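Long-range contacts in putative GH105 family protein (Salmonella enterica subsp. enterica serovar Paratyphi A, PDB 3QWT), which has no established function but, as a possible GH105 glycoside hydrolase built as an alpha/alpha toroid, probably cleaves unsaturated uronic acid residues from oligosaccharides: residues P17-I21 against I325-K330; I57-G61 against T360-Y364; A119-E123 against K180-L185; L176-K180 against D243-L247; E335-L339 against G365-A369. All blocks are in the same frame, centred on the assembly; numbering follows the deposited sequence.

Contact 1 (P17-I21 against I325-K330); sequences PEHFI and IRGIVK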
# COMPACT_ATOMS: atom_id res chain seq x y z
N PRO A 17 -41.23 5.55 23.61
CA PRO A 17 -41.78 5.17 22.30
C PRO A 17 -43.21 4.63 22.42
O PRO A 17 -43.55 3.99 23.41
CB PRO A 17 -40.84 4.04 21.84
CG PRO A 17 -39.64 4.12 22.74
CD PRO A 17 -40.14 4.66 24.03
N GLU A 18 -44.03 4.90 21.41
CA GLU A 18 -45.40 4.40 21.41
C GLU A 18 -45.46 3.04 20.73
O GLU A 18 -45.87 2.92 19.58
CB GLU A 18 -46.33 5.40 20.71
CG GLU A 18 -47.81 5.05 20.82
CD GLU A 18 -48.42 4.63 19.50
OE1 GLU A 18 -47.96 5.13 18.44
OE2 GLU A 18 -49.35 3.79 19.50
N HIS A 19 -45.05 2.01 21.45
CA HIS A 19 -45.09 0.67 20.90
C HIS A 19 -46.49 0.11 20.99
O HIS A 19 -47.02 -0.14 22.07
CB HIS A 19 -44.10 -0.24 21.60
CG HIS A 19 -42.67 0.11 21.34
ND1 HIS A 19 -41.67 -0.07 22.27
CD2 HIS A 19 -42.07 0.63 20.24
CE1 HIS A 19 -40.52 0.33 21.76
NE2 HIS A 19 -40.74 0.76 20.53
N PHE A 20 -47.10 -0.09 19.83
CA PHE A 20 -48.44 -0.64 19.80
C PHE A 20 -48.40 -2.10 20.25
O PHE A 20 -49.39 -2.62 20.75
CB PHE A 20 -49.06 -0.49 18.41
CG PHE A 20 -48.55 -1.46 17.39
CD1 PHE A 20 -49.24 -2.62 17.11
CD2 PHE A 20 -47.40 -1.20 16.68
CE1 PHE A 20 -48.79 -3.50 16.17
CE2 PHE A 20 -46.95 -2.07 15.73
CZ PHE A 20 -47.64 -3.22 15.47
N ILE A 21 -47.25 -2.74 20.09
CA ILE A 21 -47.10 -4.13 20.50
C ILE A 21 -45.80 -4.30 21.27
O ILE A 21 -44.78 -3.72 20.91
CB ILE A 21 -47.14 -5.07 19.27
CG1 ILE A 21 -47.09 -6.53 19.69
CG2 ILE A 21 -46.04 -4.71 18.25
CD1 ILE A 21 -46.94 -7.48 18.52
N ILE A 325 -46.64 -2.88 9.13
CA ILE A 325 -46.33 -3.79 10.22
C ILE A 325 -47.57 -4.08 11.08
O ILE A 325 -47.81 -5.22 11.49
CB ILE A 325 -45.18 -3.26 11.11
CG1 ILE A 325 -43.82 -3.38 10.39
CG2 ILE A 325 -45.14 -4.02 12.42
CD1 ILE A 325 -43.38 -4.82 10.09
N ARG A 326 -48.37 -3.05 11.34
CA ARG A 326 -49.62 -3.23 12.06
C ARG A 326 -50.53 -4.16 11.27
O ARG A 326 -51.08 -5.12 11.81
CB ARG A 326 -50.29 -1.88 12.34
CG ARG A 326 -49.68 -1.12 13.51
CD ARG A 326 -50.05 0.35 13.51
NE ARG A 326 -49.24 1.09 14.48
CZ ARG A 326 -49.73 1.76 15.51
NH1 ARG A 326 -51.04 1.82 15.71
NH2 ARG A 326 -48.91 2.39 16.34
N GLY A 327 -50.67 -3.87 9.98
CA GLY A 327 -51.39 -4.73 9.07
C GLY A 327 -50.93 -6.18 9.09
O GLY A 327 -51.75 -7.10 9.11
N ILE A 328 -49.61 -6.40 9.08
CA ILE A 328 -49.06 -7.76 9.06
C ILE A 328 -49.44 -8.52 10.32
O ILE A 328 -49.79 -9.70 10.26
CB ILE A 328 -47.51 -7.78 8.92
CG1 ILE A 328 -47.07 -7.31 7.54
CG2 ILE A 328 -46.98 -9.20 9.17
CD1 ILE A 328 -47.55 -8.21 6.42
N VAL A 329 -49.35 -7.85 11.46
CA VAL A 329 -49.71 -8.49 12.71
C VAL A 329 -51.19 -8.86 12.66
O VAL A 329 -51.56 -9.96 13.04
CB VAL A 329 -49.41 -7.59 13.91
CG1 VAL A 329 -50.05 -8.16 15.17
CG2 VAL A 329 -47.91 -7.45 14.10
N LYS A 330 -52.02 -7.94 12.17
CA LYS A 330 -53.45 -8.22 12.02
C LYS A 330 -53.72 -9.48 11.21
O LYS A 330 -54.72 -10.17 11.42
CB LYS A 330 -54.18 -7.03 11.40
CG LYS A 330 -54.97 -6.18 12.39
CD LYS A 330 -54.11 -5.78 13.59
CE LYS A 330 -53.30 -4.51 13.33
NZ LYS A 330 -52.23 -4.31 14.35
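F20 lies flat on the aliphatic part of R326, and this pair makes the tight half of the contact. R326 CG sits over the middle of the ring, 3.5 Å from the F20 centroid and 12° off the ring normal, a CH-pi contact; I21 CG2 covers the opposite face nearer its margin, so the ring is sandwiched. Extended from CG to NE, the arginine runs back along the phenylalanine in the opposite sense, bringing one face of its guanidinium over F20 CB, 3.5 Å from R326 NH2. The far edge of the ring points into the helix: F20 CZ is 4.0 Å from I325 CG2 and, more loosely, 4.5 Å from V329 CG2. A chi1 of 76° places F20 CG between the backbone N and carbonyl carbon and turns the ring onto the helix.

The solvent side is weaker. E18 OE2 meets the edge of the guanidinium in a long salt bridge, 3.5 Å from R326 NH2, and its bond is weak although fairly straight (157°). E18 is poorly ordered, and R326 NE has a firmer hold on E322 one turn earlier in the helix. K330 NZ stands obliquely beside the ring, 4.0 Å from F20 CE1, in a side chain whose modelled position is doubtful.

Y376 of helix 363-377 also packs on F20; at the exposed end P17 touches T106 of the second subunit. The arrangement is that of an N-terminal arm laid across a peripheral helix, 318-330, of an alpha/alpha toroid.

Contact 2 (I57-G61 against T360-Y364); sequences IDTKG and TSMPY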
# COMPACT_ATOMS: atom_id res chain seq x y z
N ILE A 57 -42.03 -32.41 -6.43
CA ILE A 57 -41.41 -31.52 -5.46
C ILE A 57 -42.46 -30.80 -4.60
O ILE A 57 -43.35 -30.11 -5.11
CB ILE A 57 -40.47 -30.49 -6.14
CG1 ILE A 57 -39.31 -31.21 -6.84
CG2 ILE A 57 -39.92 -29.49 -5.13
CD1 ILE A 57 -39.49 -31.36 -8.34
N ASP A 58 -42.36 -30.99 -3.28
CA ASP A 58 -43.20 -30.27 -2.33
C ASP A 58 -42.64 -28.87 -2.08
O ASP A 58 -41.60 -28.70 -1.45
CB ASP A 58 -43.33 -31.06 -1.02
CG ASP A 58 -44.35 -30.45 -0.06
OD1 ASP A 58 -45.05 -29.48 -0.43
OD2 ASP A 58 -44.45 -30.95 1.08
N THR A 59 -43.35 -27.89 -2.61
CA THR A 59 -42.96 -26.49 -2.64
C THR A 59 -43.45 -25.75 -1.40
O THR A 59 -43.02 -24.63 -1.10
CB THR A 59 -43.62 -25.86 -3.89
OG1 THR A 59 -42.65 -25.69 -4.92
CG2 THR A 59 -44.31 -24.56 -3.58
N LYS A 60 -44.35 -26.42 -0.67
CA LYS A 60 -45.10 -25.81 0.43
C LYS A 60 -44.74 -26.43 1.79
O LYS A 60 -44.53 -25.69 2.76
CB LYS A 60 -46.60 -25.90 0.13
CG LYS A 60 -47.51 -25.83 1.33
CD LYS A 60 -48.92 -26.32 0.96
CE LYS A 60 -49.92 -25.18 0.93
NZ LYS A 60 -50.35 -24.77 2.30
N GLY A 61 -44.68 -27.76 1.86
CA GLY A 61 -44.15 -28.44 3.03
C GLY A 61 -42.66 -28.15 3.27
O GLY A 61 -41.92 -27.77 2.35
N THR A 360 -52.80 -19.24 -0.10
CA THR A 360 -52.42 -20.39 0.73
C THR A 360 -51.10 -20.13 1.46
O THR A 360 -50.27 -19.37 0.99
CB THR A 360 -52.27 -21.69 -0.10
OG1 THR A 360 -52.11 -22.82 0.77
CG2 THR A 360 -51.06 -21.59 -1.04
N SER A 361 -50.91 -20.80 2.59
CA SER A 361 -49.74 -20.60 3.42
C SER A 361 -48.46 -21.14 2.75
O SER A 361 -48.50 -22.17 2.10
CB SER A 361 -49.96 -21.27 4.77
OG SER A 361 -50.26 -22.64 4.62
N MSE A 362 -47.35 -20.44 2.90
CA MSE A 362 -46.11 -20.88 2.26
C MSE A 362 -44.89 -20.54 3.09
O MSE A 362 -44.92 -19.62 3.90
CB MSE A 362 -45.98 -20.25 0.86
CG MSE A 362 -47.13 -20.63 -0.07
SE MSE A 362 -46.96 -22.49 -0.65
CE MSE A 362 -45.71 -22.18 -2.11
N PRO A 363 -43.82 -21.32 2.92
CA PRO A 363 -42.56 -21.02 3.61
C PRO A 363 -42.19 -19.54 3.48
O PRO A 363 -41.85 -18.90 4.47
CB PRO A 363 -41.54 -21.90 2.88
CG PRO A 363 -42.35 -23.08 2.44
CD PRO A 363 -43.73 -22.55 2.12
N TYR A 364 -42.27 -18.98 2.28
CA TYR A 364 -41.91 -17.58 2.09
C TYR A 364 -42.91 -16.61 2.74
O TYR A 364 -42.53 -15.52 3.18
CB TYR A 364 -41.74 -17.26 0.61
CG TYR A 364 -42.96 -17.57 -0.23
CD1 TYR A 364 -44.00 -16.65 -0.34
CD2 TYR A 364 -43.05 -18.76 -0.93
CE1 TYR A 364 -45.11 -16.93 -1.12
CE2 TYR A 364 -44.16 -19.05 -1.71
CZ TYR A 364 -45.19 -18.13 -1.80
OH TYR A 364 -46.29 -18.42 -2.59
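A buried ammonium group held by three oxygens of two consecutive residues sets this contact apart. K60 NZ donates to T360 OG1 at 3.0 Å and to the backbone oxygen S361 O at 3.2 Å, the latter from 21° out of the carbonyl plane; a weak bond to S361 OG adds to the grip. The lysine leaves its backbone almost fully extended, then bends at chi3 (-109°) and chi4, which drops NZ among the oxygens.

Its stem is packed from the side. The selenium of selenomethionine M362 lies 3.5 Å from K60 CB, the two chains crossing at about a right angle. Next to them the ring of P363, in the first turn of the helix after the N-cap residue M362, presses its CD 3.3 Å from K60 O.

D58 fixes the turn from which K60 springs. Its OD1 accepts from K60 N (3.1 Å) and from G61 N (2.9 Å), both from the same face of the carboxylate, making an Asx turn and a wider Asx motif.

T59 O and G61 O bond to T68 OG1 and H69 NE2 at the start of helix 67-83. The 57-61 loop leaves strand 56-57, which pairs with strand 49-50, and lies between the N-terminal ends of helices 67-83 and 363-377, where T360 shares backbone bonding with T341.

Contact 3 (A119-E123 against K180-L185); sequences AYRYE and KIGKLL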
# COMPACT_ATOMS: atom_id res chain seq x y z
N ALA A 119 -24.29 -19.87 3.21
CA ALA A 119 -23.11 -19.02 3.19
C ALA A 119 -22.90 -18.41 4.56
O ALA A 119 -21.80 -18.43 5.09
CB ALA A 119 -23.20 -17.92 2.10
N TYR A 120 -23.97 -17.90 5.15
CA TYR A 120 -23.88 -17.30 6.47
C TYR A 120 -23.51 -18.35 7.53
O TYR A 120 -22.77 -18.07 8.46
CB TYR A 120 -25.19 -16.63 6.86
CG TYR A 120 -25.33 -15.21 6.37
CD1 TYR A 120 -26.14 -14.91 5.27
CD2 TYR A 120 -24.66 -14.17 7.00
CE1 TYR A 120 -26.29 -13.60 4.82
CE2 TYR A 120 -24.80 -12.86 6.56
CZ TYR A 120 -25.62 -12.58 5.47
OH TYR A 120 -25.76 -11.29 5.02
N ARG A 121 -24.04 -19.55 7.39
CA ARG A 121 -23.74 -20.58 8.37
C ARG A 121 -22.28 -21.01 8.24
O ARG A 121 -21.60 -21.25 9.23
CB ARG A 121 -24.71 -21.77 8.28
CG ARG A 121 -26.16 -21.43 8.71
CD ARG A 121 -26.25 -21.06 10.19
NE ARG A 121 -25.94 -22.18 11.08
CZ ARG A 121 -25.15 -22.09 12.15
NH1 ARG A 121 -24.58 -20.94 12.47
NH2 ARG A 121 -24.91 -23.17 12.90
N TYR A 122 -21.79 -21.10 7.01
CA TYR A 122 -20.38 -21.43 6.81
C TYR A 122 -19.50 -20.34 7.39
O TYR A 122 -18.47 -20.62 8.00
CB TYR A 122 -20.06 -21.63 5.33
CG TYR A 122 -18.59 -21.88 5.09
CD1 TYR A 122 -17.98 -23.05 5.54
CD2 TYR A 122 -17.81 -20.94 4.43
CE1 TYR A 122 -16.65 -23.27 5.33
CE2 TYR A 122 -16.47 -21.15 4.22
CZ TYR A 122 -15.89 -22.33 4.67
OH TYR A 122 -14.54 -22.56 4.46
N GLU A 123 -19.91 -19.09 7.21
CA GLU A 123 -19.17 -17.96 7.75
C GLU A 123 -18.96 -18.09 9.28
O GLU A 123 -17.85 -17.88 9.77
CB GLU A 123 -19.89 -16.65 7.43
CG GLU A 123 -19.19 -15.41 7.94
CD GLU A 123 -19.82 -14.13 7.42
OE1 GLU A 123 -19.08 -13.19 7.07
OE2 GLU A 123 -21.07 -14.06 7.35
N LYS A 180 -23.23 -12.82 -1.85
CA LYS A 180 -22.81 -13.10 -0.49
C LYS A 180 -21.61 -14.06 -0.52
O LYS A 180 -20.60 -13.84 0.14
CB LYS A 180 -23.96 -13.65 0.36
CG LYS A 180 -23.52 -14.24 1.70
CD LYS A 180 -22.81 -13.23 2.58
CE LYS A 180 -22.60 -13.79 4.00
NZ LYS A 180 -21.83 -12.88 4.94
N ILE A 181 -21.73 -15.09 -1.35
CA ILE A 181 -20.67 -16.08 -1.46
C ILE A 181 -19.38 -15.45 -1.97
O ILE A 181 -18.29 -15.79 -1.51
CB ILE A 181 -21.09 -17.25 -2.38
CG1 ILE A 181 -22.29 -17.97 -1.78
CG2 ILE A 181 -19.94 -18.24 -2.55
CD1 ILE A 181 -22.72 -19.18 -2.55
N GLY A 182 -19.51 -14.51 -2.91
CA GLY A 182 -18.37 -13.82 -3.48
C GLY A 182 -17.60 -13.07 -2.40
O GLY A 182 -16.37 -13.17 -2.30
N LYS A 183 -18.32 -12.31 -1.59
CA LYS A 183 -17.72 -11.67 -0.45
C LYS A 183 -17.10 -12.71 0.49
O LYS A 183 -15.93 -12.63 0.85
CB LYS A 183 -18.76 -10.83 0.27
CG LYS A 183 -19.16 -9.57 -0.50
CD LYS A 183 -17.92 -8.64 -0.65
CE LYS A 183 -18.22 -7.39 -1.46
NZ LYS A 183 -17.06 -6.44 -1.32
N LEU A 184 -17.89 -13.72 0.86
CA LEU A 184 -17.46 -14.76 1.79
C LEU A 184 -16.17 -15.48 1.38
O LEU A 184 -15.23 -15.59 2.17
CB LEU A 184 -18.58 -15.78 2.02
CG LEU A 184 -18.24 -16.95 2.95
CD1 LEU A 184 -17.78 -16.45 4.30
CD2 LEU A 184 -19.44 -17.90 3.12
N LEU A 185 -16.12 -15.98 0.15
CA LEU A 185 -14.95 -16.71 -0.31
C LEU A 185 -13.88 -15.80 -0.91
O LEU A 185 -12.95 -16.28 -1.56
CB LEU A 185 -15.36 -17.78 -1.34
CG LEU A 185 -16.47 -18.75 -0.93
CD1 LEU A 185 -16.68 -19.74 -2.02
CD2 LEU A 185 -16.15 -19.45 0.38
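L184 is a bump that fills a hollow of helix 114-125 walled by A119, Y122 and E123. Its two methyls divide the hollow. CD2 pushes deep into it, only 3.1 Å from A119 O, with the ring edge of Y122 beside it (L184 CD2 to Y122 CD2, 3.7 Å); CD1 lies against the stem of E123, 3.8 Å from E123 CB. Packing is tightest where L184 CD2 meets A119 O. In return, the small knob A119 CB enters a shallow dip between K180, I181 and L184, and lies 3.7 Å from K180 CG. L185 adds a looser contact with the Y122 ring just past the end of its helix.

The two helices run almost alongside, with N-to-C directions 20° apart and local axes 10.3 Å from each other. Side-by-side parallel helices of this kind are what an alpha/alpha toroid provides among the members of one helix ring, and helix 131-143 backs this pair, its L134 touching both Y122 and I181.

K180, at the N-terminal end of the 180-185 segment, bridges the groove. Bent at chi2 (59°) and straight beyond, it crosses the Y120 ring at about a right angle, with CE over the ring centre at 3.5 Å from the centroid and 10° off the normal, a CH-pi contact. NZ passes the same ring as an off-centre cation-pi partner, 3.9 Å from the Y120 centroid; this aromatic face and the nearby E123 carboxylate would be expected to favour the charged form of the buried lysine. The chain ends in a salt bridge from K180 NZ to E123 OE2 at 2.8 Å, approached from above the carboxylate plane.

Contact 4 (L176-K180 against D243-L247); sequences LPLAK and DFLEL
L247 reaches from helix 231-248 into a hollow made by L176, A179 and K180 of helix 170-184. The helices run nearly parallel, 13° apart in direction with local axes 10.4 Å from each other, the relation expected of neighbours within one helix ring of an alpha/alpha toroid.

Followed outward, the L247 side chain does its work at the tip. CB and CG form a stem that spans the gap between the helices. CD1 then drops into the hollow, 3.7 Å from K180 CA, 3.7 Å from L176 CD1 and 4.0 Å from A179 CB, so one methyl meets all three walls, including a backbone carbon of the opposite helix. CD2 turns along the lysine stem and lies 4.0 Å from K180 CD, the two side chains crossing at about a right angle. A chi1 of -101°, well away from a staggered value, accompanies this fit and suggests some strain.

F244 closes one side. Its ring presents an edge to A179 CB, which lies near the ring plane and 3.6 Å from F244 CE1; the ring lies nearly parallel to that of F198 of helix 188-205, which it meets. Helix 170-184 is kinked here, the nitrogen of P177 having no bond to the preceding turn.

On the other side D243 uses its carboxylate elsewhere, toward Y74 OH, Y302 OH and K306 NZ; the D243 side chain is also about 5 Å from a bound glycerol. What it offers L176 is the methylene alone: D243 CB lies 4.1 Å from L176 CD2.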
# COMPACT_ATOMS: atom_id res chain seq x y z
N LEU A 176 -28.40 -12.40 -5.09
CA LEU A 176 -27.97 -12.06 -3.75
C LEU A 176 -27.10 -13.18 -3.15
O LEU A 176 -26.07 -12.91 -2.56
CB LEU A 176 -29.16 -11.72 -2.85
CG LEU A 176 -28.78 -11.42 -1.40
CD1 LEU A 176 -27.78 -10.27 -1.32
CD2 LEU A 176 -30.01 -11.09 -0.61
N PRO A 177 -27.53 -14.45 -3.31
CA PRO A 177 -26.67 -15.54 -2.82
C PRO A 177 -25.28 -15.51 -3.45
O PRO A 177 -24.29 -15.75 -2.77
CB PRO A 177 -27.42 -16.80 -3.25
CG PRO A 177 -28.86 -16.39 -3.29
CD PRO A 177 -28.88 -14.93 -3.68
N LEU A 178 -25.22 -15.21 -4.74
CA LEU A 178 -23.93 -15.16 -5.43
C LEU A 178 -23.03 -14.05 -4.88
O LEU A 178 -21.86 -14.28 -4.61
CB LEU A 178 -24.13 -14.97 -6.93
CG LEU A 178 -22.83 -14.77 -7.69
CD1 LEU A 178 -21.90 -16.01 -7.60
CD2 LEU A 178 -23.15 -14.44 -9.13
N ALA A 179 -23.59 -12.86 -4.72
CA ALA A 179 -22.92 -11.76 -4.04
C ALA A 179 -22.40 -12.18 -2.66
O ALA A 179 -21.25 -11.91 -2.31
CB ALA A 179 -23.89 -10.60 -3.88
N LYS A 180 -23.23 -12.82 -1.85
CA LYS A 180 -22.81 -13.10 -0.49
C LYS A 180 -21.61 -14.06 -0.52
O LYS A 180 -20.60 -13.84 0.14
CB LYS A 180 -23.96 -13.65 0.36
CG LYS A 180 -23.52 -14.24 1.70
CD LYS A 180 -22.81 -13.23 2.58
CE LYS A 180 -22.60 -13.79 4.00
NZ LYS A 180 -21.83 -12.88 4.94
N ASP A 243 -30.20 -5.24 1.23
CA ASP A 243 -29.27 -6.28 1.66
C ASP A 243 -28.02 -6.30 0.80
O ASP A 243 -26.91 -6.49 1.29
CB ASP A 243 -29.96 -7.65 1.68
CG ASP A 243 -30.88 -7.80 2.89
OD1 ASP A 243 -31.14 -6.80 3.59
OD2 ASP A 243 -31.33 -8.92 3.13
N PHE A 244 -28.21 -6.06 -0.49
CA PHE A 244 -27.10 -6.01 -1.42
C PHE A 244 -26.19 -4.81 -1.08
O PHE A 244 -24.97 -4.94 -1.00
CB PHE A 244 -27.64 -5.93 -2.85
CG PHE A 244 -26.59 -6.05 -3.91
CD1 PHE A 244 -25.70 -7.10 -3.91
CD2 PHE A 244 -26.50 -5.12 -4.93
CE1 PHE A 244 -24.75 -7.21 -4.88
CE2 PHE A 244 -25.56 -5.22 -5.89
CZ PHE A 244 -24.67 -6.27 -5.88
N LEU A 245 -26.80 -3.66 -0.83
CA LEU A 245 -26.04 -2.47 -0.50
C LEU A 245 -25.20 -2.68 0.75
O LEU A 245 -24.06 -2.21 0.86
CB LEU A 245 -26.96 -1.29 -0.27
CG LEU A 245 -27.53 -0.65 -1.53
CD1 LEU A 245 -28.43 0.51 -1.13
CD2 LEU A 245 -26.41 -0.18 -2.44
N GLU A 246 -25.78 -3.37 1.71
CA GLU A 246 -25.10 -3.60 2.97
C GLU A 246 -23.92 -4.53 2.74
O GLU A 246 -22.84 -4.30 3.29
CB GLU A 246 -26.09 -4.17 3.99
CG GLU A 246 -25.47 -4.56 5.31
CD GLU A 246 -26.52 -5.07 6.29
OE1 GLU A 246 -26.87 -4.33 7.22
OE2 GLU A 246 -27.02 -6.20 6.10
N LEU A 247 -24.14 -5.57 1.94
CA LEU A 247 -23.06 -6.41 1.45
C LEU A 247 -21.95 -5.59 0.78
O LEU A 247 -20.78 -5.80 1.08
CB LEU A 247 -23.57 -7.47 0.47
CG LEU A 247 -23.73 -8.87 1.07
CD1 LEU A 247 -24.35 -9.81 0.05
CD2 LEU A 247 -22.40 -9.40 1.58

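Contact 5 (E335-L339 against G365-A369); sequences EGELL and GQAMA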
# COMPACT_ATOMS: atom_id res chain seq x y z
N GLU A 335 -53.08 -19.46 14.86
CA GLU A 335 -52.22 -20.62 14.64
C GLU A 335 -50.83 -20.17 14.22
O GLU A 335 -49.87 -20.93 14.33
CB GLU A 335 -52.82 -21.55 13.59
CG GLU A 335 -54.05 -22.33 14.04
CD GLU A 335 -55.14 -21.43 14.60
OE1 GLU A 335 -55.37 -21.46 15.83
OE2 GLU A 335 -55.78 -20.70 13.80
N GLY A 336 -50.74 -18.94 13.72
CA GLY A 336 -49.47 -18.36 13.31
C GLY A 336 -49.26 -18.26 11.81
O GLY A 336 -48.17 -17.97 11.35
N GLU A 337 -50.33 -18.50 11.05
CA GLU A 337 -50.27 -18.54 9.60
C GLU A 337 -50.50 -17.15 9.05
O GLU A 337 -51.46 -16.48 9.44
CB GLU A 337 -51.37 -19.47 9.07
CG GLU A 337 -51.66 -19.36 7.57
CD GLU A 337 -52.79 -20.30 7.13
OE1 GLU A 337 -53.53 -20.78 8.02
OE2 GLU A 337 -52.93 -20.55 5.91
N LEU A 338 -49.61 -16.70 8.17
CA LEU A 338 -49.78 -15.39 7.56
C LEU A 338 -50.92 -15.49 6.57
O LEU A 338 -50.81 -16.18 5.57
CB LEU A 338 -48.49 -14.94 6.86
CG LEU A 338 -48.55 -13.50 6.33
CD1 LEU A 338 -48.84 -12.54 7.47
CD2 LEU A 338 -47.27 -13.09 5.60
N LEU A 339 -52.02 -14.80 6.87
CA LEU A 339 -53.28 -15.03 6.15
C LEU A 339 -53.25 -14.87 4.62
O LEU A 339 -53.29 -15.87 3.89
CB LEU A 339 -54.44 -14.26 6.78
CG LEU A 339 -54.85 -14.84 8.14
CD1 LEU A 339 -55.96 -14.03 8.80
CD2 LEU A 339 -55.23 -16.31 8.00
N GLY A 365 -44.17 -17.01 2.81
CA GLY A 365 -45.16 -16.22 3.51
C GLY A 365 -44.77 -16.03 4.97
O GLY A 365 -44.65 -14.91 5.45
N GLN A 366 -44.56 -17.15 5.66
CA GLN A 366 -44.11 -17.12 7.05
C GLN A 366 -42.75 -16.43 7.19
O GLN A 366 -42.51 -15.66 8.12
CB GLN A 366 -43.98 -18.55 7.58
CG GLN A 366 -45.21 -19.43 7.37
CD GLN A 366 -46.46 -18.82 7.95
OE1 GLN A 366 -47.40 -18.48 7.23
NE2 GLN A 366 -46.47 -18.67 9.27
N ALA A 367 -41.84 -16.72 6.27
CA ALA A 367 -40.49 -16.22 6.42
C ALA A 367 -40.49 -14.71 6.28
O ALA A 367 -39.89 -14.00 7.09
CB ALA A 367 -39.54 -16.87 5.41
N MSE A 368 -41.19 -14.21 5.28
CA MSE A 368 -41.23 -12.77 5.06
C MSE A 368 -41.86 -12.05 6.25
O MSE A 368 -41.39 -10.99 6.67
CB MSE A 368 -41.90 -12.44 3.73
CG MSE A 368 -41.03 -12.90 2.56
SE MSE A 368 -42.05 -13.21 0.93
CE MSE A 368 -41.86 -11.42 0.15
N ALA A 369 -42.90 -12.64 6.84
CA ALA A 369 -43.41 -12.08 8.08
C ALA A 369 -42.28 -11.94 9.10
O ALA A 369 -42.16 -10.92 9.78
CB ALA A 369 -44.55 -12.92 8.64
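The backbones come nearest at L338 and Q366, whose CA atoms are 5.9 Å apart: an irregular chain passes beside one turn of helix 363-377. G336 has a positive phi (106°) that a side chain would tolerate poorly, and after it E337 and L338 are extended, leaving G336 O and L338 N to address the same side chain.

That side chain is Q366, whose amide bonds to the loop through both its polar ends. OE1 receives L338 N at 3.0 Å in a nearly straight bond (173°), in the carbonyl plane and on a lone pair. NE2 gives a hydrogen to G336 O at 2.8 Å, with the acceptor close to the amide plane. Together the two bonds fix the rotation of the amide about chi3 and settle which end is oxygen; a bend at chi2 (-56°) turns the group toward the loop.

L338 supplies the apolar half. L338 CD2 packs 3.2 Å from the backbone oxygen G365 O and 4.1 Å from A369 CB, one turn on. Having no side chain, G365 leaves the helix surface low where the leucine approaches.

Q366 NE2 also donates to V33 O of helix 23-37, tying that helix to the same amide. L338 touches A294 at the start of helix 294-309, and M368, on the same helical turn as Q366, packs on helices 231-248 and 294-309. The loop lies along the N-terminal part of helix 363-377, with helices 23-37 and 294-309 as further neighbours.

Two clusters emerge. Contacts 3 and 4 share K180 on helix 170-184, with centres 10 Å apart, and K183 CG touches L247 CD2 at 3.9 Å; together they join three nearly parallel helices standing side by side, 114-125, 170-184 and 231-248. Contacts 2 and 5 both use helix 363-377, with centres 11 Å apart, and meet where S361 CB lies 3.3 Å from E337 OE2. Contact 1 adjoins contact 5 through I328 and L338, their centres 15 Å apart. Contacts 2 and 4 lie on opposite sides of the chain's centre, 25 Å between centres. Contact 4 lies beside a bound glycerol, probably from crystallisation, which alone does not establish an active site.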